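Local coordinates for protein exodeoxyribonuclease III (Archaeoglobus fulgidus, PDB 2VOA) that acts as an AP endonuclease of the ExoIII family, probably cutting DNA at abasic sites with the aid of magnesium or manganese ions, at residues S11-L16 with K42-D47; I18-L23 with A46-I51; V149-I154 with R174-I179. The protein carries 1 engineered substitution. All blocks are in the same frame, centred on the assembly; numbering follows the deposited sequence.

Contact 1: residues S11-L16 with K42-D47. With nucleotides of chain C.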
loop_
_atom_site.group_PDB
_atom_site.type_symbol
_atom_site.label_atom_id
_atom_site.label_comp_id
_atom_site.label_asym_id
_atom_site.label_seq_id
_atom_site.Cartn_x
_atom_site.Cartn_y
_atom_site.Cartn_z
ATOM N N SER A 11 -11.837 2.084 4.886
ATOM C CA SER A 11 -11.773 1.583 3.491
ATOM C C SER A 11 -11.714 0.054 3.438
ATOM O O SER A 11 -10.654 -0.579 3.693
ATOM C CB SER A 11 -10.645 2.192 2.641
ATOM O OG SER A 11 -10.760 1.756 1.281
ATOM N N ILE A 12 -12.852 -0.539 3.092
ATOM C CA ILE A 12 -12.935 -2.004 3.088
ATOM C C ILE A 12 -11.932 -2.611 2.091
ATOM O O ILE A 12 -11.303 -3.639 2.386
ATOM C CB ILE A 12 -14.387 -2.533 2.896
ATOM C CG1 ILE A 12 -14.472 -4.060 3.079
ATOM C CG2 ILE A 12 -14.977 -2.085 1.560
ATOM C CD1 ILE A 12 -13.897 -4.603 4.386
ATOM N N ARG A 13 -11.770 -1.971 0.939
ATOM C CA ARG A 13 -10.867 -2.504 -0.099
ATOM C C ARG A 13 -9.398 -2.488 0.344
ATOM O O ARG A 13 -8.574 -3.254 -0.167
ATOM C CB ARG A 13 -11.054 -1.760 -1.418
ATOM C CG ARG A 13 -12.321 -2.129 -2.181
ATOM C CD ARG A 13 -12.500 -1.190 -3.377
ATOM N NE ARG A 13 -12.578 0.185 -2.875
ATOM C CZ ARG A 13 -12.679 1.287 -3.613
ATOM N NH1 ARG A 13 -12.730 1.239 -4.954
ATOM N NH2 ARG A 13 -12.738 2.448 -2.983
ATOM N N SER A 14 -9.090 -1.631 1.315
ATOM C CA SER A 14 -7.751 -1.564 1.918
ATOM C C SER A 14 -7.643 -2.312 3.259
ATOM O O SER A 14 -6.602 -2.240 3.908
ATOM C CB SER A 14 -7.322 -0.110 2.105
ATOM O OG SER A 14 -6.996 0.467 0.854
ATOM N N ARG A 15 -8.691 -3.045 3.651
ATOM C CA ARG A 15 -8.726 -3.714 4.966
ATOM C C ARG A 15 -9.182 -5.181 4.946
ATOM O O ARG A 15 -9.383 -5.789 6.013
ATOM C CB ARG A 15 -9.579 -2.906 5.964
ATOM C CG ARG A 15 -9.037 -2.883 7.422
ATOM C CD ARG A 15 -7.676 -2.160 7.502
ATOM N NE ARG A 15 -7.812 -0.770 7.052
ATOM C CZ ARG A 15 -6.813 0.028 6.705
ATOM N NH1 ARG A 15 -5.559 -0.400 6.752
ATOM N NH2 ARG A 15 -7.080 1.274 6.302
ATOM N N LEU A 16 -9.341 -5.752 3.751
ATOM C CA LEU A 16 -9.741 -7.167 3.646
ATOM C C LEU A 16 -8.732 -8.098 4.317
ATOM O O LEU A 16 -9.106 -9.147 4.863
ATOM C CB LEU A 16 -9.962 -7.578 2.184
ATOM C CG LEU A 16 -11.162 -6.940 1.467
ATOM C CD1 LEU A 16 -11.127 -7.263 -0.018
ATOM C CD2 LEU A 16 -12.511 -7.372 2.089
ATOM N N LYS A 42 -18.538 -1.562 -6.631
ATOM C CA LYS A 42 -17.149 -1.973 -6.381
ATOM C C LYS A 42 -16.963 -2.597 -4.983
ATOM O O LYS A 42 -15.838 -2.908 -4.563
ATOM C CB LYS A 42 -16.192 -0.791 -6.553
ATOM C CG LYS A 42 -16.120 -0.220 -7.957
ATOM C CD LYS A 42 -14.993 0.785 -8.081
ATOM C CE LYS A 42 -14.907 1.321 -9.509
ATOM N NZ LYS A 42 -13.690 2.152 -9.758
ATOM N N PHE A 43 -18.054 -2.798 -4.261
ATOM C CA PHE A 43 -17.913 -3.431 -2.942
ATOM C C PHE A 43 -17.394 -4.865 -3.147
ATOM O O PHE A 43 -17.906 -5.587 -4.000
ATOM C CB PHE A 43 -19.214 -3.421 -2.144
ATOM C CG PHE A 43 -19.045 -3.884 -0.720
ATOM C CD1 PHE A 43 -18.898 -2.951 0.325
ATOM C CD2 PHE A 43 -18.991 -5.240 -0.424
ATOM C CE1 PHE A 43 -18.729 -3.378 1.622
ATOM C CE2 PHE A 43 -18.817 -5.674 0.869
ATOM C CZ PHE A 43 -18.678 -4.746 1.892
ATOM N N PRO A 44 -16.354 -5.266 -2.387
ATOM C CA PRO A 44 -15.774 -6.619 -2.544
ATOM C C PRO A 44 -16.633 -7.750 -1.897
ATOM O O PRO A 44 -16.204 -8.398 -0.929
ATOM C CB PRO A 44 -14.414 -6.481 -1.847
ATOM C CG PRO A 44 -14.689 -5.473 -0.706
ATOM C CD PRO A 44 -15.654 -4.473 -1.344
ATOM N N GLU A 45 -17.823 -8.009 -2.443
ATOM C CA GLU A 45 -18.723 -8.979 -1.808
ATOM C C GLU A 45 -18.257 -10.430 -1.877
ATOM O O GLU A 45 -18.530 -11.213 -0.960
ATOM C CB GLU A 45 -20.191 -8.833 -2.245
ATOM C CG GLU A 45 -20.463 -8.743 -3.703
ATOM C CD GLU A 45 -21.861 -9.253 -4.042
ATOM O OE1 GLU A 45 -22.005 -9.851 -5.119
ATOM O OE2 GLU A 45 -22.799 -9.090 -3.219
ATOM N N ALA A 46 -17.540 -10.770 -2.950
ATOM C CA ALA A 46 -17.054 -12.135 -3.174
ATOM C C ALA A 46 -16.137 -12.586 -2.039
ATOM O O ALA A 46 -16.189 -13.741 -1.623
ATOM C CB ALA A 46 -16.347 -12.230 -4.518
ATOM N N ASP A 47 -15.338 -11.653 -1.508
ATOM C CA ASP A 47 -14.394 -11.956 -0.427
ATOM C C ASP A 47 -15.133 -12.440 0.827
ATOM O O ASP A 47 -14.605 -13.248 1.592
ATOM C CB ASP A 47 -13.547 -10.723 -0.079
ATOM C CG ASP A 47 -12.639 -10.302 -1.202
ATOM O OD1 ASP A 47 -11.412 -10.512 -1.069
ATOM O OD2 ASP A 47 -13.139 -9.773 -2.222
ATOM P P DG C 3 -3.706 2.750 5.042
ATOM O OP1 DG C 3 -3.633 1.778 6.157
ATOM O OP2 DG C 3 -2.721 2.694 3.919
ATOM O "O5'" DG C 3 -5.149 2.702 4.374
ATOM C "C5'" DG C 3 -5.492 3.388 3.188
ATOM C "C4'" DG C 3 -6.807 4.084 3.452
ATOM O "O4'" DG C 3 -6.611 5.166 4.401
ATOM C "C3'" DG C 3 -7.436 4.723 2.230
ATOM O "O3'" DG C 3 -8.207 3.775 1.544
ATOM C "C2'" DG C 3 -8.308 5.792 2.889
ATOM C "C1'" DG C 3 -7.320 6.304 3.918
ATOM N N9 DG C 3 -6.372 7.335 3.458
ATOM C C8 DG C 3 -5.009 7.207 3.304
ATOM N N7 DG C 3 -4.412 8.289 2.889
ATOM C C5 DG C 3 -5.439 9.214 2.751
ATOM C C6 DG C 3 -5.394 10.576 2.331
ATOM O O6 DG C 3 -4.398 11.236 2.003
ATOM N N1 DG C 3 -6.665 11.162 2.322
ATOM C C2 DG C 3 -7.823 10.507 2.690
ATOM N N2 DG C 3 -8.957 11.215 2.621
ATOM N N3 DG C 3 -7.875 9.223 3.082
ATOM C C4 DG C 3 -6.651 8.642 3.101
ATOM P P DG C 4 -8.012 3.499 -0.025
ATOM O OP1 DG C 4 -8.668 2.206 -0.312
ATOM O OP2 DG C 4 -6.581 3.704 -0.381
ATOM O "O5'" DG C 4 -8.858 4.654 -0.732
ATOM C "C5'" DG C 4 -10.254 4.805 -0.433
ATOM C "C4'" DG C 4 -10.708 6.241 -0.634
ATOM O "O4'" DG C 4 -9.993 7.102 0.269
ATOM C "C3'" DG C 4 -10.439 6.833 -2.016
ATOM O "O3'" DG C 4 -11.476 6.456 -2.890
ATOM C "C2'" DG C 4 -10.495 8.333 -1.695
ATOM C "C1'" DG C 4 -9.760 8.362 -0.352
ATOM N N9 DG C 4 -8.315 8.621 -0.473
ATOM C C8 DG C 4 -7.268 7.742 -0.273
ATOM N N7 DG C 4 -6.086 8.279 -0.441
ATOM C C5 DG C 4 -6.349 9.618 -0.792
ATOM C C6 DG C 4 -5.478 10.708 -1.110
ATOM O O6 DG C 4 -4.232 10.713 -1.157
ATOM N N1 DG C 4 -6.166 11.890 -1.420
ATOM C C2 DG C 4 -7.547 12.009 -1.398
ATOM N N2 DG C 4 -8.066 13.215 -1.711
ATOM N N3 DG C 4 -8.367 10.997 -1.103
ATOM C C4 DG C 4 -7.714 9.836 -0.800
#
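Ile12 and Leu16 close on Pro44 where the DNA-binding loop after strand 2-8 of this DNase I-like fold meets the start of helix 45-49. This is the tight side. With CG1 of Ile12 anti to the backbone N (chi1 -173°), CG2 is left turned to Phe43 CE1 and to Pro44 CD, 3.8 Å away. Both methyls of Leu16 rest against the proline ring, CD1 3.8 Å from Pro44 CB and CD2 near CG. Leu16 CD1 further abuts the carboxylate of Asp47, whose charge is taken up by Arg50. The looser side is more exposed: the Arg13 guanidinium touches the aliphatic CD of Lys42, while the like charges, Arg13 NH1 and Lys42 NZ, stay 5.0 Å apart.

On the DNA flank, Arg15 turns its guanidinium edge to the DG3 phosphate of chain C, NH1 reaching OP1 at 3.0 Å and 165°. Val9 O, Asn10 O and Lys244 O also accept from this group and hold its plane in place. A leucine here would probably leave that phosphate without its positive mate and those three carbonyls without this donor. DG4 of chain C is gripped by two hydroxyls, Ser11 OG and Ser14 OG, each 2.7 Å from its OP1.

Contact 2: residues I18-L23 with A46-I51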
loop_
_atom_site.group_PDB
_atom_site.type_symbol
_atom_site.label_atom_id
_atom_site.label_comp_id
_atom_site.label_asym_id
_atom_site.label_seq_id
_atom_site.Cartn_x
_atom_site.Cartn_y
_atom_site.Cartn_z
ATOM N N ILE A 18 -7.405 -7.693 7.001
ATOM C CA ILE A 18 -7.766 -7.711 8.416
ATOM C C ILE A 18 -9.134 -8.369 8.582
ATOM O O ILE A 18 -9.281 -9.300 9.356
ATOM C CB ILE A 18 -7.864 -6.265 9.048
ATOM C CG1 ILE A 18 -6.522 -5.524 8.969
ATOM C CG2 ILE A 18 -8.346 -6.340 10.491
ATOM C CD1 ILE A 18 -5.385 -6.206 9.717
ATOM N N VAL A 19 -10.128 -7.863 7.851
ATOM C CA VAL A 19 -11.541 -8.201 8.124
ATOM C C VAL A 19 -11.798 -9.687 7.860
ATOM O O VAL A 19 -12.412 -10.381 8.670
ATOM C CB VAL A 19 -12.492 -7.336 7.271
ATOM C CG1 VAL A 19 -13.949 -7.841 7.367
ATOM C CG2 VAL A 19 -12.380 -5.870 7.682
ATOM N N ILE A 20 -11.329 -10.173 6.718
ATOM C CA ILE A 20 -11.610 -11.562 6.340
ATOM C C ILE A 20 -11.005 -12.580 7.345
ATOM O O ILE A 20 -11.741 -13.416 7.880
ATOM C CB ILE A 20 -11.265 -11.835 4.844
ATOM C CG1 ILE A 20 -12.078 -10.901 3.917
ATOM C CG2 ILE A 20 -11.470 -13.336 4.466
ATOM C CD1 ILE A 20 -13.622 -10.956 4.120
ATOM N N PRO A 21 -9.689 -12.493 7.640
ATOM C CA PRO A 21 -9.146 -13.377 8.703
ATOM C C PRO A 21 -9.826 -13.170 10.077
ATOM O O PRO A 21 -9.998 -14.136 10.855
ATOM C CB PRO A 21 -7.673 -12.959 8.776
ATOM C CG PRO A 21 -7.368 -12.438 7.392
ATOM C CD PRO A 21 -8.618 -11.696 7.002
ATOM N N TRP A 22 -10.213 -11.930 10.376
ATOM C CA TRP A 22 -10.854 -11.656 11.655
ATOM C C TRP A 22 -12.208 -12.396 11.726
ATOM O O TRP A 22 -12.531 -12.991 12.751
ATOM C CB TRP A 22 -10.993 -10.145 11.894
ATOM C CG TRP A 22 -11.451 -9.815 13.287
ATOM C CD1 TRP A 22 -10.659 -9.592 14.386
ATOM C CD2 TRP A 22 -12.798 -9.709 13.732
ATOM N NE1 TRP A 22 -11.443 -9.356 15.497
ATOM C CE2 TRP A 22 -12.761 -9.394 15.119
ATOM C CE3 TRP A 22 -14.042 -9.821 13.093
ATOM C CZ2 TRP A 22 -13.933 -9.203 15.881
ATOM C CZ3 TRP A 22 -15.212 -9.624 13.853
ATOM C CH2 TRP A 22 -15.139 -9.339 15.235
ATOM N N LEU A 23 -12.974 -12.378 10.628
ATOM C CA LEU A 23 -14.252 -13.116 10.564
ATOM C C LEU A 23 -14.031 -14.629 10.681
ATOM O O LEU A 23 -14.774 -15.331 11.370
ATOM C CB LEU A 23 -15.037 -12.791 9.284
ATOM C CG LEU A 23 -15.736 -11.425 9.251
ATOM C CD1 LEU A 23 -16.197 -11.097 7.854
ATOM C CD2 LEU A 23 -16.905 -11.381 10.228
ATOM N N ALA A 46 -17.540 -10.770 -2.950
ATOM C CA ALA A 46 -17.054 -12.135 -3.174
ATOM C C ALA A 46 -16.137 -12.586 -2.039
ATOM O O ALA A 46 -16.189 -13.741 -1.623
ATOM C CB ALA A 46 -16.347 -12.230 -4.518
ATOM N N ASP A 47 -15.338 -11.653 -1.508
ATOM C CA ASP A 47 -14.394 -11.956 -0.427
ATOM C C ASP A 47 -15.133 -12.440 0.827
ATOM O O ASP A 47 -14.605 -13.248 1.592
ATOM C CB ASP A 47 -13.547 -10.723 -0.079
ATOM C CG ASP A 47 -12.639 -10.302 -1.202
ATOM O OD1 ASP A 47 -11.412 -10.512 -1.069
ATOM O OD2 ASP A 47 -13.139 -9.773 -2.222
ATOM N N PHE A 48 -16.346 -11.931 1.030
ATOM C CA PHE A 48 -17.187 -12.349 2.163
ATOM C C PHE A 48 -17.882 -13.670 1.872
ATOM O O PHE A 48 -17.928 -14.548 2.728
ATOM C CB PHE A 48 -18.213 -11.278 2.467
ATOM C CG PHE A 48 -17.620 -10.051 3.081
ATOM C CD1 PHE A 48 -17.105 -9.028 2.273
ATOM C CD2 PHE A 48 -17.576 -9.917 4.461
ATOM C CE1 PHE A 48 -16.555 -7.869 2.859
ATOM C CE2 PHE A 48 -17.018 -8.778 5.056
ATOM C CZ PHE A 48 -16.507 -7.752 4.248
ATOM N N HIS A 49 -18.439 -13.796 0.671
ATOM C CA HIS A 49 -19.093 -15.047 0.262
ATOM C C HIS A 49 -18.152 -16.242 0.419
ATOM O O HIS A 49 -18.562 -17.318 0.867
ATOM C CB HIS A 49 -19.522 -15.014 -1.200
ATOM C CG HIS A 49 -20.614 -14.045 -1.506
ATOM N ND1 HIS A 49 -21.298 -13.342 -0.540
ATOM C CD2 HIS A 49 -21.174 -13.702 -2.691
ATOM C CE1 HIS A 49 -22.200 -12.570 -1.120
ATOM N NE2 HIS A 49 -22.148 -12.773 -2.425
ATOM N N ARG A 50 -16.895 -16.053 0.027
ATOM C CA ARG A 50 -15.926 -17.156 0.017
ATOM C C ARG A 50 -15.617 -17.724 1.420
ATOM O O ARG A 50 -15.162 -18.856 1.557
ATOM C CB ARG A 50 -14.662 -16.770 -0.766
ATOM C CG ARG A 50 -14.959 -16.498 -2.259
ATOM C CD ARG A 50 -13.713 -16.012 -3.005
ATOM N NE ARG A 50 -12.864 -15.139 -2.191
ATOM C CZ ARG A 50 -12.025 -14.228 -2.678
ATOM N NH1 ARG A 50 -11.918 -14.041 -3.990
ATOM N NH2 ARG A 50 -11.289 -13.503 -1.848
ATOM N N ILE A 51 -15.890 -16.940 2.460
ATOM C CA ILE A 51 -15.754 -17.426 3.833
ATOM C C ILE A 51 -17.124 -17.629 4.506
ATOM O O ILE A 51 -17.207 -17.763 5.731
ATOM C CB ILE A 51 -14.797 -16.532 4.685
ATOM C CG1 ILE A 51 -15.299 -15.079 4.777
ATOM C CG2 ILE A 51 -13.384 -16.582 4.104
ATOM C CD1 ILE A 51 -14.882 -14.393 6.046
#
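Ile20 lays its CD1 methyl over the face of the Phe48 ring, a CH-pi contact between helix 16-26 and the short helix 45-49, which pack side by side on the sheet containing strands 2-8 and 30-34 in this DNase I-like fold. The methyl stands 4.0 Å from the ring centroid and only 8° off the normal, so it sits almost squarely above the centre. The torsions of Ile20 account for this: CG1 lies anti to the carbonyl carbon (chi1 -59°), and a second bend at chi2 (-55°) carries CD1 across to the other helix, where it also rests on the backbone carbonyl of Asp47.

Two more side chains of helix 16-26 meet the same ring. Leu23 crosses it at about a right angle and brings CD1 to 3.7 Å from Phe48 CE2, while Val19 CG1 comes in obliquely, about equally near CE2 and CZ. Beyond the ring, Met33 of strand 30-34 touches Phe48 and Leu31 of the same strand supports Val19 and Leu23, so the aromatic group is wedged between the helices and the sheet.

Past the end of the short helix the chain leaves Ile51 to continue the apolar seam. Its CG1 lies between the backbone N and the carbonyl carbon, and from there CD1 reaches Ile20 O and Leu23 CB. The two CG2 methyls of Ile20 and Ile51 meet at 3.8 Å, and Ile51 CD1 ends 3.6 Å from Leu23 CB.

Contact 3: residues V149-I154 with R174-I179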
loop_
_atom_site.group_PDB
_atom_site.type_symbol
_atom_site.label_atom_id
_atom_site.label_comp_id
_atom_site.label_asym_id
_atom_site.label_seq_id
_atom_site.Cartn_x
_atom_site.Cartn_y
_atom_site.Cartn_z
ATOM N N VAL A 149 -19.252 9.927 18.997
ATOM C CA VAL A 149 -19.593 10.559 20.269
ATOM C C VAL A 149 -19.055 9.678 21.374
ATOM O O VAL A 149 -19.349 8.478 21.417
ATOM C CB VAL A 149 -21.133 10.720 20.465
ATOM C CG1 VAL A 149 -21.464 11.289 21.870
ATOM C CG2 VAL A 149 -21.739 11.621 19.382
ATOM N N ALA A 150 -18.295 10.301 22.258
ATOM C CA ALA A 150 -17.810 9.665 23.476
ATOM C C ALA A 150 -18.707 10.240 24.592
ATOM O O ALA A 150 -18.537 11.412 25.005
ATOM C CB ALA A 150 -16.355 10.038 23.700
ATOM N N PRO A 151 -19.711 9.454 25.036
ATOM C CA PRO A 151 -20.764 10.066 25.870
ATOM C C PRO A 151 -20.362 10.422 27.308
ATOM O O PRO A 151 -20.934 11.364 27.879
ATOM C CB PRO A 151 -21.866 8.994 25.891
ATOM C CG PRO A 151 -21.126 7.700 25.745
ATOM C CD PRO A 151 -19.972 8.017 24.786
ATOM N N GLU A 152 -19.409 9.678 27.888
ATOM C CA GLU A 152 -18.988 9.933 29.279
ATOM C C GLU A 152 -17.501 10.254 29.356
ATOM O O GLU A 152 -16.763 9.856 28.453
ATOM C CB GLU A 152 -19.276 8.692 30.150
ATOM C CG GLU A 152 -20.750 8.249 30.151
ATOM C CD GLU A 152 -21.702 9.295 30.712
ATOM O OE1 GLU A 152 -22.910 9.212 30.386
ATOM O OE2 GLU A 152 -21.273 10.187 31.491
ATOM N N PRO A 153 -17.051 10.891 30.457
ATOM C CA PRO A 153 -15.614 11.215 30.547
ATOM C C PRO A 153 -14.685 9.986 30.419
ATOM O O PRO A 153 -13.607 10.097 29.855
ATOM C CB PRO A 153 -15.463 11.918 31.900
ATOM C CG PRO A 153 -16.869 12.316 32.348
ATOM C CD PRO A 153 -17.812 11.331 31.650
ATOM N N ILE A 154 -15.112 8.829 30.915
ATOM C CA ILE A 154 -14.315 7.586 30.750
ATOM C C ILE A 154 -14.065 7.174 29.279
ATOM O O ILE A 154 -13.130 6.426 28.986
ATOM C CB ILE A 154 -14.937 6.410 31.554
ATOM C CG1 ILE A 154 -13.949 5.237 31.705
ATOM C CG2 ILE A 154 -16.275 5.997 30.933
ATOM C CD1 ILE A 154 -12.659 5.581 32.337
ATOM N N ARG A 174 -25.165 15.427 24.573
ATOM C CA ARG A 174 -26.569 15.519 24.992
ATOM C C ARG A 174 -27.505 14.894 23.928
ATOM O O ARG A 174 -28.457 14.178 24.264
ATOM C CB ARG A 174 -26.956 16.987 25.250
ATOM C CG ARG A 174 -28.444 17.164 25.561
ATOM C CD ARG A 174 -28.860 18.599 25.805
ATOM N NE ARG A 174 -30.240 18.611 26.299
ATOM C CZ ARG A 174 -30.604 18.772 27.574
ATOM N NH1 ARG A 174 -29.696 18.969 28.532
ATOM N NH2 ARG A 174 -31.897 18.747 27.894
ATOM N N ALA A 175 -27.239 15.172 22.651
ATOM C CA ALA A 175 -28.080 14.671 21.563
ATOM C C ALA A 175 -28.007 13.153 21.457
ATOM O O ALA A 175 -28.999 12.480 21.213
ATOM C CB ALA A 175 -27.715 15.330 20.235
ATOM N N TYR A 176 -26.818 12.610 21.699
ATOM C CA TYR A 176 -26.613 11.170 21.624
ATOM C C TYR A 176 -27.316 10.515 22.817
ATOM O O TYR A 176 -28.084 9.553 22.659
ATOM C CB TYR A 176 -25.113 10.899 21.632
ATOM C CG TYR A 176 -24.726 9.452 21.642
ATOM C CD1 TYR A 176 -24.937 8.647 20.529
ATOM C CD2 TYR A 176 -24.148 8.877 22.777
ATOM C CE1 TYR A 176 -24.569 7.317 20.515
ATOM C CE2 TYR A 176 -23.752 7.517 22.778
ATOM C CZ TYR A 176 -23.969 6.753 21.655
ATOM O OH TYR A 176 -23.602 5.434 21.631
ATOM N N LYS A 177 -27.099 11.069 24.001
ATOM C CA LYS A 177 -27.732 10.516 25.214
ATOM C C LYS A 177 -29.257 10.574 25.156
ATOM O O LYS A 177 -29.923 9.696 25.698
ATOM C CB LYS A 177 -27.187 11.176 26.466
ATOM C CG LYS A 177 -25.696 10.877 26.684
ATOM C CD LYS A 177 -25.165 11.828 27.751
ATOM C CE LYS A 177 -24.085 11.185 28.549
ATOM N NZ LYS A 177 -24.212 11.560 30.011
ATOM N N LYS A 178 -29.810 11.575 24.464
ATOM C CA LYS A 178 -31.254 11.649 24.256
ATOM C C LYS A 178 -31.787 10.390 23.562
ATOM O O LYS A 178 -32.870 9.885 23.901
ATOM C CB LYS A 178 -31.578 12.906 23.436
ATOM C CG LYS A 178 -33.050 13.117 23.143
ATOM C CD LYS A 178 -33.252 14.324 22.230
ATOM C CE LYS A 178 -34.684 14.405 21.735
ATOM N NZ LYS A 178 -35.050 15.729 21.179
ATOM N N ILE A 179 -31.013 9.867 22.615
ATOM C CA ILE A 179 -31.384 8.632 21.915
ATOM C C ILE A 179 -31.266 7.435 22.853
ATOM O O ILE A 179 -32.160 6.596 22.895
ATOM C CB ILE A 179 -30.522 8.378 20.665
ATOM C CG1 ILE A 179 -30.450 9.647 19.767
ATOM C CG2 ILE A 179 -31.099 7.200 19.868
ATOM C CD1 ILE A 179 -29.471 9.535 18.531
#
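Val149 lies over one face of the Tyr176 ring, and Pro151 comes up at the edge of that ring, so the two residues hold the aromatic group from different directions. Val149 CB stands 4.0 Å above the ring plane, offset toward the rim, and the valine and tyrosine side chains lie alongside, pointing opposite ways. CG1 makes the closer approach, 3.7 Å from Tyr176 CB and equally near CD2. At the edge, Pro151 CB sits 3.9 Å from Tyr176 CD2, with the pyrrolidine ring crossing the tyrosine obliquely. With CG anti to the backbone N (chi1 176°), Tyr176 sends its ring off helix 170-180 and in against the loop; Ala219 and Leu221 of strand 218-222 and Met147 also pack on it.

At the next residue of the helix, the contact becomes polar. Lys177 leaves the helix and bends at chi3 and chi4 to bring NZ to the carboxylate of Glu152, crossing that side chain at about a right angle, and NZ donates to Glu152 OE1 at 2.7 Å in a salt bridge. The ammonium approaches on the syn side of the carboxylate, 33° out of its plane. On the way, Lys177 CE passes 3.2 Å from Pro151 O, a carbonyl that also accepts from Arg173 NE. Glu152 is steadied at its backbone, where N donates to Asp155 OD1.

The arrangement thus pins helix 170-180 to the loop that follows strand 141-144, the loop that in the ExoIII family of DNase I-like nucleases carries the predicted metal-binding and catalytic residues Asp146 and Asn148.

In the fold
From the N terminus, strand 2-8 runs into the 11-16 loop and helix 16-26, and the chain then passes through strand 30-34 to reach helix 45-49. Contact 1 opens first, at 11-16, and contact 2 a little later, at 18-23; both close on helix 45-49, where they overlap. They share Ala46 and Asp47, and touch through Phe43 with Phe48 and through Ile12 with Val19: one continuous apolar patch beside the first sheet. Contact 3 comes later in series, about 31 Å from contact 1 between centres, on the opposite side of the chain's centre. It closes the 149-179 excursion, tying helix 170-180 to the second sheet's loop.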